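Long-range contact in eukaryotic translation initiation factor 5A-2 (Arabidopsis thaliana, PDB 3HKS), which promotes translation elongation and termination by binding between the exit and peptidyl sites of stalled ribosomes, notably at polyproline sequences: residues A[24-29]-A[87-92]. Sequence-based numbering, arbitrary orientation.
Sequences SKTYPQ and NCDVPH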
loop_
_atom_site.group_PDB
_atom_site.type_symbol
_atom_site.label_atom_id
_atom_site.label_comp_id
_atom_site.label_asym_id
_atom_site.label_seq_id
_atom_site.Cartn_x
_atom_site.Cartn_y
_atom_site.Cartn_z
ATOM N N SER A 24 -13.561 -0.665 -8.804
ATOM C CA SER A 24 -12.711 0.530 -9.154
ATOM C C SER A 24 -11.463 0.555 -8.276
ATOM O O SER A 24 -10.346 0.759 -8.758
ATOM C CB SER A 24 -13.504 1.837 -8.996
ATOM O OG SER A 24 -12.656 2.989 -9.075
ATOM N N LYS A 25 -11.660 0.355 -6.978
ATOM C CA LYS A 25 -10.536 0.157 -6.082
ATOM C C LYS A 25 -9.999 -1.289 -6.111
ATOM O O LYS A 25 -8.867 -1.553 -5.693
ATOM C CB LYS A 25 -10.898 0.637 -4.675
ATOM C CG LYS A 25 -10.164 1.921 -4.359
ATOM C CD LYS A 25 -11.065 3.052 -3.948
ATOM C CE LYS A 25 -10.405 4.381 -4.316
ATOM N NZ LYS A 25 -11.395 5.486 -4.230
ATOM N N THR A 26 -10.823 -2.206 -6.624
ATOM C CA THR A 26 -10.500 -3.628 -6.712
ATOM C C THR A 26 -10.875 -4.198 -8.085
ATOM O O THR A 26 -11.691 -3.623 -8.818
ATOM C CB THR A 26 -11.237 -4.452 -5.626
ATOM O OG1 THR A 26 -12.646 -4.473 -5.897
ATOM C CG2 THR A 26 -11.005 -3.888 -4.222
ATOM N N TYR A 27 -10.289 -5.340 -8.423
ATOM C CA TYR A 27 -10.753 -6.112 -9.562
ATOM C C TYR A 27 -10.947 -7.574 -9.144
ATOM O O TYR A 27 -10.285 -8.037 -8.204
ATOM C CB TYR A 27 -9.781 -5.987 -10.737
ATOM C CG TYR A 27 -8.349 -6.358 -10.434
ATOM C CD1 TYR A 27 -7.432 -5.401 -9.966
ATOM C CD2 TYR A 27 -7.895 -7.656 -10.659
ATOM C CE1 TYR A 27 -6.101 -5.746 -9.708
ATOM C CE2 TYR A 27 -6.580 -8.002 -10.419
ATOM C CZ TYR A 27 -5.693 -7.042 -9.945
ATOM O OH TYR A 27 -4.396 -7.417 -9.733
ATOM N N PRO A 28 -11.896 -8.282 -9.795
ATOM C CA PRO A 28 -12.166 -9.683 -9.474
ATOM C C PRO A 28 -11.235 -10.643 -10.210
ATOM O O PRO A 28 -11.016 -10.500 -11.421
ATOM C CB PRO A 28 -13.610 -9.872 -9.951
ATOM C CG PRO A 28 -13.734 -8.944 -11.131
ATOM C CD PRO A 28 -12.818 -7.765 -10.836
ATOM N N GLN A 29 -10.693 -11.605 -9.473
ATOM C CA GLN A 29 -9.795 -12.604 -10.044
ATOM C C GLN A 29 -9.998 -13.930 -9.305
ATOM O O GLN A 29 -10.136 -13.939 -8.079
ATOM C CB GLN A 29 -8.346 -12.129 -9.920
ATOM C CG GLN A 29 -7.295 -13.070 -10.507
ATOM C CD GLN A 29 -5.909 -12.470 -10.414
ATOM O OE1 GLN A 29 -5.592 -11.779 -9.449
ATOM N NE2 GLN A 29 -5.082 -12.708 -11.431
ATOM N N ASN A 87 -14.223 -15.852 -7.462
ATOM C CA ASN A 87 -13.368 -14.663 -7.506
ATOM C C ASN A 87 -13.011 -14.181 -6.128
ATOM O O ASN A 87 -13.837 -14.179 -5.224
ATOM C CB ASN A 87 -14.033 -13.487 -8.233
ATOM C CG ASN A 87 -14.242 -13.746 -9.674
ATOM O OD1 ASN A 87 -13.447 -14.418 -10.310
ATOM N ND2 ASN A 87 -15.325 -13.215 -10.213
ATOM N N CYS A 88 -11.765 -13.759 -5.987
ATOM C CA CYS A 88 -11.378 -12.886 -4.893
ATOM C C CYS A 88 -11.520 -11.463 -5.404
ATOM O O CYS A 88 -11.526 -11.229 -6.609
ATOM C CB CYS A 88 -9.927 -13.158 -4.502
ATOM S SG CYS A 88 -9.721 -14.749 -3.733
ATOM N N ASP A 89 -11.674 -10.522 -4.490
ATOM C CA ASP A 89 -11.419 -9.116 -4.803
ATOM C C ASP A 89 -9.937 -8.839 -4.603
ATOM O O ASP A 89 -9.388 -9.135 -3.557
ATOM C CB ASP A 89 -12.257 -8.210 -3.916
ATOM C CG ASP A 89 -13.709 -8.247 -4.281
ATOM O OD1 ASP A 89 -14.027 -8.231 -5.496
ATOM O OD2 ASP A 89 -14.533 -8.275 -3.354
ATOM N N VAL A 90 -9.293 -8.311 -5.630
ATOM C CA VAL A 90 -7.887 -7.960 -5.551
ATOM C C VAL A 90 -7.759 -6.434 -5.519
ATOM O O VAL A 90 -8.242 -5.768 -6.422
ATOM C CB VAL A 90 -7.071 -8.549 -6.730
ATOM C CG1 VAL A 90 -5.602 -8.098 -6.657
ATOM C CG2 VAL A 90 -7.169 -10.079 -6.741
ATOM N N PRO A 91 -7.101 -5.877 -4.481
ATOM C CA PRO A 91 -6.993 -4.413 -4.423
ATOM C C PRO A 91 -5.896 -3.904 -5.358
ATOM O O PRO A 91 -4.867 -4.557 -5.516
ATOM C CB PRO A 91 -6.609 -4.155 -2.962
ATOM C CG PRO A 91 -5.770 -5.362 -2.588
ATOM C CD PRO A 91 -6.413 -6.527 -3.346
ATOM N N HIS A 92 -6.124 -2.766 -6.001
ATOM C CA HIS A 92 -5.019 -2.068 -6.666
ATOM C C HIS A 92 -4.097 -1.523 -5.576
ATOM O O HIS A 92 -4.570 -0.999 -4.561
ATOM C CB HIS A 92 -5.534 -0.901 -7.511
ATOM C CG HIS A 92 -6.249 -1.319 -8.754
ATOM N ND1 HIS A 92 -5.595 -1.852 -9.846
ATOM C CD2 HIS A 92 -7.557 -1.253 -9.092
ATOM C CE1 HIS A 92 -6.474 -2.103 -10.798
ATOM N NE2 HIS A 92 -7.671 -1.755 -10.362
HETATM O O HOH W 1 -7.129 0.068 -4.486
HETATM O O HOH W 2 -10.428 -1.724 -11.457
#
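Lys25 O is gripped by two donors, His92 N at 3.0 Å and a water that also donates to His92 O, which closes this end of the antiparallel pair 26-29 and 87-91. Tyr27 and Val90 exchange both backbone hydrogen bonds, as do Gln29 and Cys88. Thr26 and Pro28, opposite Pro91 and Asp89 in the non-hydrogen-bonded pairs, turn their CA-H groups to Val90 O and Cys88 O.

On the face carrying Tyr27, Gln29, Cys88 and Val90, the phenol ring lies over the valine: Val90 CB sits 3.9 Å from the ring centroid, a CH-pi contact 19° off the normal, while CG1 reaches toward CZ and OH. Tyr27 CG stands between backbone N and carbonyl carbon (chi1 55°), swinging the ring over Val90. The imidazole of His92 takes Tyr27 CD1 over one face, the planes inclined at 53°. Gln29 OE1 lies 3.6 Å from Val90 CG2.

Thr26, Cys88 and Pro91 touch strand 39-42 of the SH3-like domain, where the first modelled strand pairs with the start of strand 87-103, which runs on into the OB fold. Five backbone bonds thus hold the register, while the Tyr27 ring on CG1 and the Gln29 chain on CG2 help bury Val90.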